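Local coordinates for protein (S)-ureidoglycine--glyoxylate transaminase (Bacillus subtilis, PDB 3ISL) that catalyses the pyridoxal-phosphate-dependent transamination between (S)-ureidoglycine and glyoxylate in purine catabolism, giving oxalurate and glycine, at residues P92-F97 and A141-E146; C117-V122 and E146-R151. All blocks are in the same frame, centred on the assembly; numbering follows the deposited sequence.

Contact 1: P92-F97 and A141-E146; sequences PIYGRF and AMVHGE. With PLP (pyridoxal-5'-phosphate), chain C.
Glu146 reaches from segment 141-146 against Tyr94 and the loop 94-97. The parallel strands 88-93 and 139-143 run side by side in the sheet of this fold-type I, class-V aminotransferase, and the loops after them lead to the cofactor. The Glu146 side chain can be followed outward. CB lies 3.8 Å from Tyr94 CE2. CG then sits over one face of the Tyr94 ring in a CH-pi contact, 3.9 Å from the ring centroid and 29° off the normal. A bend at chi2 (-73°) turns the chain off the ring, so that the carboxylate stands nearly perpendicular to it and CD comes against Gly95 CA. At the tip the two oxygens divide the work. OE1 takes the N-H of Phe97 on its syn lone pair, a nearly straight bond (169°), and has Ser148 OG as a second partner; OE2 accepts from Gly98 N and from a water, 2.6 Å away, that in turn receives the N-H of Tyr94. The buried acid is thus gripped by backbone N-H groups at the start of helix 96-107, a setting that would probably favour its ionised form.

Tyr94 crosses to the other strand: its OH donates to Val143 O at 2.7 Å, coming from well above the carbonyl plane. Farther back, Met142 CG packs on Pro92 CD, and the Met142 methyl CE lies obliquely near Tyr94 CE1. At the cofactor end Val143 CG2 touches Phe97 CB, while CG1 approaches the PLP methyl C2A. The Phe97 ring lies face-on against the PLP pyridine ring, with PLP C3 3.5 Å above the centre of the Phe97 ring; Arg96 CD covers the opposite face, and Glu146 OE1 lies at the edge, 3.3 Å from Phe97 CD2.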
ATOM      1  N   PRO A  92     -24.323   9.814  -7.380  1.00 22.09           N
ATOM      2  CA  PRO A  92     -25.556   9.233  -6.864  1.00 23.94           C
ATOM      3  C   PRO A  92     -25.172   8.227  -5.787  1.00 25.28           C
ATOM      4  O   PRO A  92     -24.473   7.284  -6.072  1.00 26.46           O
ATOM      5  CB  PRO A  92     -26.189   8.519  -8.094  1.00 22.22           C
ATOM      6  CG  PRO A  92     -25.340   8.864  -9.283  1.00 23.94           C
ATOM      7  CD  PRO A  92     -23.935   9.234  -8.673  1.00 23.14           C
ATOM      8  N   ILE A  93     -25.696   8.419  -4.583  1.00 26.13           N
ATOM      9  CA  ILE A  93     -25.335   7.677  -3.392  1.00 26.05           C
ATOM     10  C   ILE A  93     -26.462   6.782  -2.893  1.00 25.91           C
ATOM     11  O   ILE A  93     -27.567   7.248  -2.618  1.00 24.10           O
ATOM     12  CB  ILE A  93     -24.984   8.672  -2.312  1.00 26.49           C
ATOM     13  CG1 ILE A  93     -23.692   9.427  -2.703  1.00 24.51           C
ATOM     14  CG2 ILE A  93     -24.786   7.970  -0.923  1.00 25.19           C
ATOM     15  CD1 ILE A  93     -23.625  10.785  -1.938  1.00 23.39           C
ATOM     16  N   TYR A  94     -26.205   5.477  -2.810  1.00 25.90           N
ATOM     17  CA  TYR A  94     -27.258   4.571  -2.295  1.00 27.09           C
ATOM     18  C   TYR A  94     -26.715   3.694  -1.145  1.00 27.60           C
ATOM     19  O   TYR A  94     -27.375   2.754  -0.663  1.00 27.09           O
ATOM     20  CB  TYR A  94     -27.871   3.746  -3.434  1.00 25.78           C
ATOM     21  CG  TYR A  94     -26.877   2.908  -4.206  1.00 28.16           C
ATOM     22  CD1 TYR A  94     -26.057   3.474  -5.204  1.00 27.59           C
ATOM     23  CD2 TYR A  94     -26.710   1.559  -3.900  1.00 25.77           C
ATOM     24  CE1 TYR A  94     -25.159   2.694  -5.869  1.00 26.78           C
ATOM     25  CE2 TYR A  94     -25.821   0.776  -4.556  1.00 26.71           C
ATOM     26  CZ  TYR A  94     -25.060   1.319  -5.539  1.00 26.11           C
ATOM     27  OH  TYR A  94     -24.154   0.488  -6.125  1.00 24.78           O
ATOM     28  N   GLY A  95     -25.505   4.022  -0.694  1.00 27.23           N
ATOM     29  CA  GLY A  95     -24.964   3.370   0.492  1.00 28.27           C
ATOM     30  C   GLY A  95     -23.717   4.041   1.006  1.00 27.69           C
ATOM     31  O   GLY A  95     -23.393   5.141   0.583  1.00 27.80           O
ATOM     32  N   ARG A  96     -23.025   3.376   1.932  1.00 28.17           N
ATOM     33  CA  ARG A  96     -21.935   4.009   2.655  1.00 28.13           C
ATOM     34  C   ARG A  96     -20.787   4.436   1.764  1.00 27.24           C
ATOM     35  O   ARG A  96     -20.195   5.470   1.993  1.00 26.71           O
ATOM     36  CB  ARG A  96     -21.408   3.111   3.798  1.00 29.19           C
ATOM     37  CG  ARG A  96     -19.932   3.426   4.207  1.00 30.91           C
ATOM     38  CD  ARG A  96     -19.171   2.140   4.705  1.00 42.99           C
ATOM     39  NE  ARG A  96     -19.980   1.304   5.662  1.00 46.31           N
ATOM     40  CZ  ARG A  96     -20.059  -0.046   5.691  1.00 46.03           C
ATOM     41  NH1 ARG A  96     -19.384  -0.825   4.831  1.00 44.96           N
ATOM     42  NH2 ARG A  96     -20.852  -0.624   6.585  1.00 43.64           N
ATOM     43  N   PHE A  97     -20.441   3.642   0.764  1.00 27.77           N
ATOM     44  CA  PHE A  97     -19.269   3.979  -0.061  1.00 27.91           C
ATOM     45  C   PHE A  97     -19.531   5.162  -1.032  1.00 26.82           C
ATOM     46  O   PHE A  97     -18.593   5.851  -1.436  1.00 27.33           O
ATOM     47  CB  PHE A  97     -18.642   2.685  -0.675  1.00 29.56           C
ATOM     48  CG  PHE A  97     -18.187   1.687   0.397  1.00 33.17           C
ATOM     49  CD1 PHE A  97     -16.922   1.814   0.997  1.00 38.03           C
ATOM     50  CD2 PHE A  97     -19.067   0.689   0.889  1.00 37.41           C
ATOM     51  CE1 PHE A  97     -16.503   0.961   2.032  1.00 36.69           C
ATOM     52  CE2 PHE A  97     -18.652  -0.191   1.929  1.00 38.52           C
ATOM     53  CZ  PHE A  97     -17.359  -0.038   2.497  1.00 40.01           C
ATOM     54  N   ALA A 141     -19.392  10.006 -10.553  1.00 24.93           N
ATOM     55  CA  ALA A 141     -18.675   9.034  -9.743  1.00 24.63           C
ATOM     56  C   ALA A 141     -19.704   8.185  -9.065  1.00 24.27           C
ATOM     57  O   ALA A 141     -20.612   8.713  -8.415  1.00 24.96           O
ATOM     58  CB  ALA A 141     -17.766   9.733  -8.678  1.00 23.48           C
ATOM     59  N   MET A 142     -19.535   6.875  -9.135  1.00 23.07           N
ATOM     60  CA  MET A 142     -20.532   5.998  -8.559  1.00 25.18           C
ATOM     61  C   MET A 142     -19.999   4.625  -8.094  1.00 24.07           C
ATOM     62  O   MET A 142     -19.065   4.103  -8.679  1.00 23.43           O
ATOM     63  CB  MET A 142     -21.587   5.754  -9.630  1.00 25.69           C
ATOM     64  CG  MET A 142     -22.957   5.531  -9.088  1.00 29.04           C
ATOM     65  SD  MET A 142     -24.034   5.231 -10.518  1.00 34.39           S
ATOM     66  CE  MET A 142     -25.364   4.457  -9.613  1.00 28.85           C
ATOM     67  N   VAL A 143     -20.630   4.048  -7.064  1.00 24.49           N
ATOM     68  CA  VAL A 143     -20.277   2.715  -6.557  1.00 23.69           C
ATOM     69  C   VAL A 143     -21.079   1.674  -7.403  1.00 24.03           C
ATOM     70  O   VAL A 143     -22.278   1.826  -7.603  1.00 24.87           O
ATOM     71  CB  VAL A 143     -20.614   2.545  -5.064  1.00 23.55           C
ATOM     72  CG1 VAL A 143     -20.183   1.096  -4.560  1.00 21.86           C
ATOM     73  CG2 VAL A 143     -19.965   3.623  -4.210  1.00 25.09           C
ATOM     74  N   HIS A 144     -20.403   0.660  -7.933  1.00 23.13           N
ATOM     75  CA  HIS A 144     -21.111  -0.472  -8.614  1.00 23.60           C
ATOM     76  C   HIS A 144     -21.932  -1.311  -7.650  1.00 23.65           C
ATOM     77  O   HIS A 144     -23.169  -1.530  -7.860  1.00 25.36           O
ATOM     78  CB  HIS A 144     -20.084  -1.379  -9.388  1.00 21.40           C
ATOM     79  CG  HIS A 144     -20.720  -2.392 -10.309  1.00 23.03           C
ATOM     80  ND1 HIS A 144     -20.036  -3.505 -10.753  1.00 17.79           N
ATOM     81  CD2 HIS A 144     -21.990  -2.500 -10.803  1.00 21.36           C
ATOM     82  CE1 HIS A 144     -20.841  -4.241 -11.514  1.00 21.35           C
ATOM     83  NE2 HIS A 144     -22.018  -3.629 -11.605  1.00 20.16           N
ATOM     84  N   GLY A 145     -21.268  -1.820  -6.618  1.00 23.21           N
ATOM     85  CA  GLY A 145     -21.934  -2.680  -5.627  1.00 24.12           C
ATOM     86  C   GLY A 145     -21.647  -2.109  -4.222  1.00 26.12           C
ATOM     87  O   GLY A 145     -20.470  -1.970  -3.829  1.00 22.92           O
ATOM     88  N   GLU A 146     -22.697  -1.756  -3.470  1.00 25.42           N
ATOM     89  CA  GLU A 146     -22.509  -1.262  -2.064  1.00 25.92           C
ATOM     90  C   GLU A 146     -22.647  -2.429  -1.142  1.00 26.87           C
ATOM     91  O   GLU A 146     -23.786  -2.955  -1.003  1.00 26.10           O
ATOM     92  CB  GLU A 146     -23.676  -0.339  -1.615  1.00 26.81           C
ATOM     93  CG  GLU A 146     -23.584   1.098  -1.992  1.00 26.79           C
ATOM     94  CD  GLU A 146     -22.551   1.847  -1.192  1.00 27.24           C
ATOM     95  OE1 GLU A 146     -22.115   1.356  -0.137  1.00 24.32           O
ATOM     96  OE2 GLU A 146     -22.197   2.960  -1.598  1.00 30.20           O
TER
HETATM   97  N1  PLP C 419     -15.351   0.636  -1.900  1.00 48.01           N
HETATM   98  C2  PLP C 419     -16.333  -0.448  -1.723  1.00 54.08           C
HETATM   99  C2A PLP C 419     -17.512  -0.602  -2.479  1.00 53.92           C
HETATM  100  C3  PLP C 419     -16.170  -1.438  -0.746  1.00 55.09           C
HETATM  101  O3  PLP C 419     -17.080  -2.452  -0.587  1.00 59.85           O
HETATM  102  C4  PLP C 419     -15.075  -1.474   0.088  1.00 54.47           C
HETATM  103  C4A PLP C 419     -14.943  -2.632   1.152  1.00 50.93           C
HETATM  104  C5  PLP C 419     -14.116  -0.479  -0.051  1.00 55.92           C
HETATM  105  C6  PLP C 419     -14.227   0.581  -1.006  1.00 57.10           C
HETATM  106  C5A PLP C 419     -12.977  -0.526   0.913  1.00 55.45           C
HETATM  107  O4P PLP C 419     -11.799  -0.521   0.254  1.00 57.94           O
HETATM  108  P   PLP C 419     -10.574  -0.654   1.243  1.00 55.59           P
HETATM  109  O1P PLP C 419     -11.010  -0.986   2.666  1.00 48.93           O
HETATM  110  O2P PLP C 419      -9.837   0.815   0.993  1.00 47.17           O
HETATM  111  O3P PLP C 419      -9.513  -1.804   0.632  1.00 53.58           O
HETATM  112  O   HOH W   1     -23.630   4.318  -3.223  1.00 28.46           O

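Contact 2: C117-V122 and E146-R151; sequences CEWGTV and ETSTGR. With PLP (pyridoxal-5'-phosphate), chain C.
Thr149 pushes its methyl against Trp119, and Arg151 lays its aliphatic chain along Gly120; between them these two pairs make up most of the close packing. CG2 of Thr149 stands 3.2 Å above the indole plane, displaced toward the rim, and comes within 3.6 Å of both Trp119 CD2 and Trp119 CE3. With CG2 beside its own backbone N, Thr149 holds OG1 between N and the carbonyl carbon (chi1 73°), so the methyl takes the tryptophan and the hydroxyl faces the turn. Arg151 bends at chi2 and chi3: CB meets Val122 CG1 at 3.7 Å, CD approaches Gly120 O at 3.3 Å, and NH1 ends 3.4 Å from Gly120 CA, which lies at the edge of the guanidinium.

Looser by contrast is the polar seam, where no clear direct hydrogen bond joins the segments. One water bridges the two, accepting from Gly120 N and Thr149 OG1 (2.6 Å) and donating to Thr121 O. The outward side belongs to Glu118, exposed at the first position of a type II beta turn. Glu118 O accepts both Thr121 N and Thr121 OG1, and Gly120 has the positive phi expected at the third position.

On the inner side, Ser148 OG also takes the N-H of Arg96, and Thr147 OG1 shares a hydrogen bond with PLP O3 at 3.2 Å. The arrangement is a type II beta turn packed against the loop of a short beta-hairpin, strands 145-146 and 151-152, whose Thr147 belongs to the pyridoxal-phosphate pocket.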
ATOM      1  N   CYS A 117     -30.668   7.994  -2.319  1.00 30.81           N
ATOM      2  CA  CYS A 117     -31.877   7.213  -2.132  1.00 31.08           C
ATOM      3  C   CYS A 117     -31.815   6.317  -0.902  1.00 30.55           C
ATOM      4  O   CYS A 117     -30.757   6.186  -0.272  1.00 28.89           O
ATOM      5  CB  CYS A 117     -32.260   6.387  -3.384  1.00 31.92           C
ATOM      6  SG  CYS A 117     -31.093   5.109  -3.801  1.00 32.53           S
ATOM      7  N   GLU A 118     -32.962   5.690  -0.602  1.00 29.05           N
ATOM      8  CA  GLU A 118     -33.077   4.835   0.542  1.00 29.40           C
ATOM      9  C   GLU A 118     -32.108   3.652   0.529  1.00 28.61           C
ATOM     10  O   GLU A 118     -32.048   2.900  -0.432  1.00 26.07           O
ATOM     11  CB  GLU A 118     -34.509   4.287   0.683  1.00 30.04           C
ATOM     12  CG  GLU A 118     -34.920   4.311   2.123  1.00 35.36           C
ATOM     13  CD  GLU A 118     -36.012   3.340   2.514  1.00 41.75           C
ATOM     14  OE1 GLU A 118     -36.848   3.757   3.351  1.00 44.68           O
ATOM     15  OE2 GLU A 118     -36.025   2.175   2.057  1.00 41.97           O
ATOM     16  N   TRP A 119     -31.440   3.447   1.662  1.00 28.58           N
ATOM     17  CA  TRP A 119     -30.555   2.316   1.810  1.00 29.72           C
ATOM     18  C   TRP A 119     -31.373   1.038   1.699  1.00 28.87           C
ATOM     19  O   TRP A 119     -32.402   0.889   2.372  1.00 29.49           O
ATOM     20  CB  TRP A 119     -29.723   2.384   3.092  1.00 29.77           C
ATOM     21  CG  TRP A 119     -28.632   3.389   3.034  1.00 29.56           C
ATOM     22  CD1 TRP A 119     -28.577   4.499   2.244  1.00 30.13           C
ATOM     23  CD2 TRP A 119     -27.426   3.385   3.809  1.00 29.79           C
ATOM     24  NE1 TRP A 119     -27.410   5.197   2.490  1.00 31.58           N
ATOM     25  CE2 TRP A 119     -26.672   4.514   3.420  1.00 31.14           C
ATOM     26  CE3 TRP A 119     -26.899   2.522   4.776  1.00 33.03           C
ATOM     27  CZ2 TRP A 119     -25.431   4.822   3.982  1.00 29.96           C
ATOM     28  CZ3 TRP A 119     -25.638   2.814   5.322  1.00 31.23           C
ATOM     29  CH2 TRP A 119     -24.936   3.967   4.921  1.00 32.51           C
ATOM     30  N   GLY A 120     -30.933   0.174   0.782  1.00 28.26           N
ATOM     31  CA  GLY A 120     -31.599  -1.088   0.483  1.00 27.34           C
ATOM     32  C   GLY A 120     -32.276  -1.042  -0.876  1.00 28.36           C
ATOM     33  O   GLY A 120     -32.785  -2.059  -1.352  1.00 27.26           O
ATOM     34  N   THR A 121     -32.315   0.140  -1.495  1.00 27.61           N
ATOM     35  CA  THR A 121     -32.861   0.268  -2.842  1.00 28.71           C
ATOM     36  C   THR A 121     -31.751   0.861  -3.738  1.00 28.21           C
ATOM     37  O   THR A 121     -30.616   1.148  -3.240  1.00 28.18           O
ATOM     38  CB  THR A 121     -34.159   1.169  -2.884  1.00 29.20           C
ATOM     39  OG1 THR A 121     -33.791   2.547  -2.818  1.00 27.29           O
ATOM     40  CG2 THR A 121     -35.151   0.859  -1.712  1.00 31.44           C
ATOM     41  N   VAL A 122     -32.055   1.047  -5.027  1.00 26.62           N
ATOM     42  CA  VAL A 122     -31.140   1.723  -5.981  1.00 26.35           C
ATOM     43  C   VAL A 122     -31.953   2.799  -6.748  1.00 27.08           C
ATOM     44  O   VAL A 122     -33.159   2.787  -6.696  1.00 26.67           O
ATOM     45  CB  VAL A 122     -30.425   0.731  -6.998  1.00 27.14           C
ATOM     46  CG1 VAL A 122     -29.600  -0.376  -6.276  1.00 23.59           C
ATOM     47  CG2 VAL A 122     -31.426   0.103  -8.032  1.00 26.17           C
ATOM     48  N   GLU A 146     -22.697  -1.756  -3.470  1.00 25.42           N
ATOM     49  CA  GLU A 146     -22.509  -1.262  -2.064  1.00 25.92           C
ATOM     50  C   GLU A 146     -22.647  -2.429  -1.142  1.00 26.87           C
ATOM     51  O   GLU A 146     -23.786  -2.955  -1.003  1.00 26.10           O
ATOM     52  CB  GLU A 146     -23.676  -0.339  -1.615  1.00 26.81           C
ATOM     53  CG  GLU A 146     -23.584   1.098  -1.992  1.00 26.79           C
ATOM     54  CD  GLU A 146     -22.551   1.847  -1.192  1.00 27.24           C
ATOM     55  OE1 GLU A 146     -22.115   1.356  -0.137  1.00 24.32           O
ATOM     56  OE2 GLU A 146     -22.197   2.960  -1.598  1.00 30.20           O
ATOM     57  N   THR A 147     -21.549  -2.814  -0.472  1.00 27.38           N
ATOM     58  CA  THR A 147     -21.589  -3.910   0.431  1.00 29.28           C
ATOM     59  C   THR A 147     -22.307  -3.480   1.666  1.00 27.97           C
ATOM     60  O   THR A 147     -22.827  -4.341   2.368  1.00 28.37           O
ATOM     61  CB  THR A 147     -20.185  -4.435   0.868  1.00 29.33           C
ATOM     62  OG1 THR A 147     -19.411  -3.337   1.350  1.00 34.11           O
ATOM     63  CG2 THR A 147     -19.471  -5.048  -0.297  1.00 34.35           C
ATOM     64  N   SER A 148     -22.320  -2.174   1.945  1.00 27.39           N
ATOM     65  CA  SER A 148     -22.965  -1.660   3.143  1.00 26.21           C
ATOM     66  C   SER A 148     -24.464  -1.976   3.112  1.00 24.72           C
ATOM     67  O   SER A 148     -25.075  -2.177   4.125  1.00 24.56           O
ATOM     68  CB  SER A 148     -22.728  -0.125   3.284  1.00 26.49           C
ATOM     69  OG  SER A 148     -23.320   0.587   2.175  1.00 25.04           O
ATOM     70  N   THR A 149     -25.054  -1.985   1.934  1.00 25.43           N
ATOM     71  CA  THR A 149     -26.498  -2.193   1.794  1.00 24.35           C
ATOM     72  C   THR A 149     -26.827  -3.498   1.050  1.00 24.31           C
ATOM     73  O   THR A 149     -27.935  -3.959   1.077  1.00 25.34           O
ATOM     74  CB  THR A 149     -27.218  -0.993   1.147  1.00 23.87           C
ATOM     75  OG1 THR A 149     -26.946  -0.905  -0.255  1.00 23.43           O
ATOM     76  CG2 THR A 149     -26.867   0.367   1.870  1.00 25.36           C
ATOM     77  N   GLY A 150     -25.830  -4.109   0.437  1.00 24.47           N
ATOM     78  CA  GLY A 150     -26.016  -5.328  -0.368  1.00 24.02           C
ATOM     79  C   GLY A 150     -26.665  -5.136  -1.733  1.00 24.04           C
ATOM     80  O   GLY A 150     -27.178  -6.107  -2.299  1.00 24.33           O
ATOM     81  N   ARG A 151     -26.683  -3.906  -2.259  1.00 24.09           N
ATOM     82  CA  ARG A 151     -27.327  -3.634  -3.552  1.00 24.59           C
ATOM     83  C   ARG A 151     -26.270  -3.430  -4.589  1.00 24.36           C
ATOM     84  O   ARG A 151     -25.223  -2.928  -4.280  1.00 22.87           O
ATOM     85  CB  ARG A 151     -28.248  -2.390  -3.512  1.00 24.05           C
ATOM     86  CG  ARG A 151     -29.390  -2.515  -2.501  1.00 27.37           C
ATOM     87  CD  ARG A 151     -30.355  -3.640  -2.881  1.00 28.86           C
ATOM     88  NE  ARG A 151     -30.173  -4.941  -2.251  1.00 36.53           N
ATOM     89  CZ  ARG A 151     -30.144  -5.136  -0.944  1.00 34.02           C
ATOM     90  NH1 ARG A 151     -30.172  -4.073  -0.194  1.00 36.89           N
ATOM     91  NH2 ARG A 151     -30.050  -6.330  -0.390  1.00 25.89           N
TER
HETATM   92  N1  PLP C 419     -15.351   0.636  -1.900  1.00 48.01           N
HETATM   93  C2  PLP C 419     -16.333  -0.448  -1.723  1.00 54.08           C
HETATM   94  C2A PLP C 419     -17.512  -0.602  -2.479  1.00 53.92           C
HETATM   95  C3  PLP C 419     -16.170  -1.438  -0.746  1.00 55.09           C
HETATM   96  O3  PLP C 419     -17.080  -2.452  -0.587  1.00 59.85           O
HETATM   97  C4  PLP C 419     -15.075  -1.474   0.088  1.00 54.47           C
HETATM   98  C4A PLP C 419     -14.943  -2.632   1.152  1.00 50.93           C
HETATM   99  C5  PLP C 419     -14.116  -0.479  -0.051  1.00 55.92           C
HETATM  100  C6  PLP C 419     -14.227   0.581  -1.006  1.00 57.10           C
HETATM  101  C5A PLP C 419     -12.977  -0.526   0.913  1.00 55.45           C
HETATM  102  O4P PLP C 419     -11.799  -0.521   0.254  1.00 57.94           O
HETATM  103  P   PLP C 419     -10.574  -0.654   1.243  1.00 55.59           P
HETATM  104  O1P PLP C 419     -11.010  -0.986   2.666  1.00 48.93           O
HETATM  105  O2P PLP C 419      -9.837   0.815   0.993  1.00 47.17           O
HETATM  106  O3P PLP C 419      -9.513  -1.804   0.632  1.00 53.58           O
HETATM  107  O   HOH W   2     -28.871   0.663  -1.170  1.00 20.09           O

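From the N terminus, the chain first passes strand 88-93 and the loop into helix 96-107, one half of contact 1. It then runs through that helix and strand 111-116 to 117-122, the first half of contact 2. Helix 125-135 follows, and the end of strand 139-143 with the residues to Glu146 closes contact 1; from the shared Glu146, 146-151 runs straight on and closes contact 2. The two closures therefore cross. They also touch directly: Ile93 O lies 3.2 Å from Cys117 N, and Phe97 CE2 lies 3.3 Å from Thr147 OG1. Together they tie the ends of three parallel strands to the loop that reaches the cofactor.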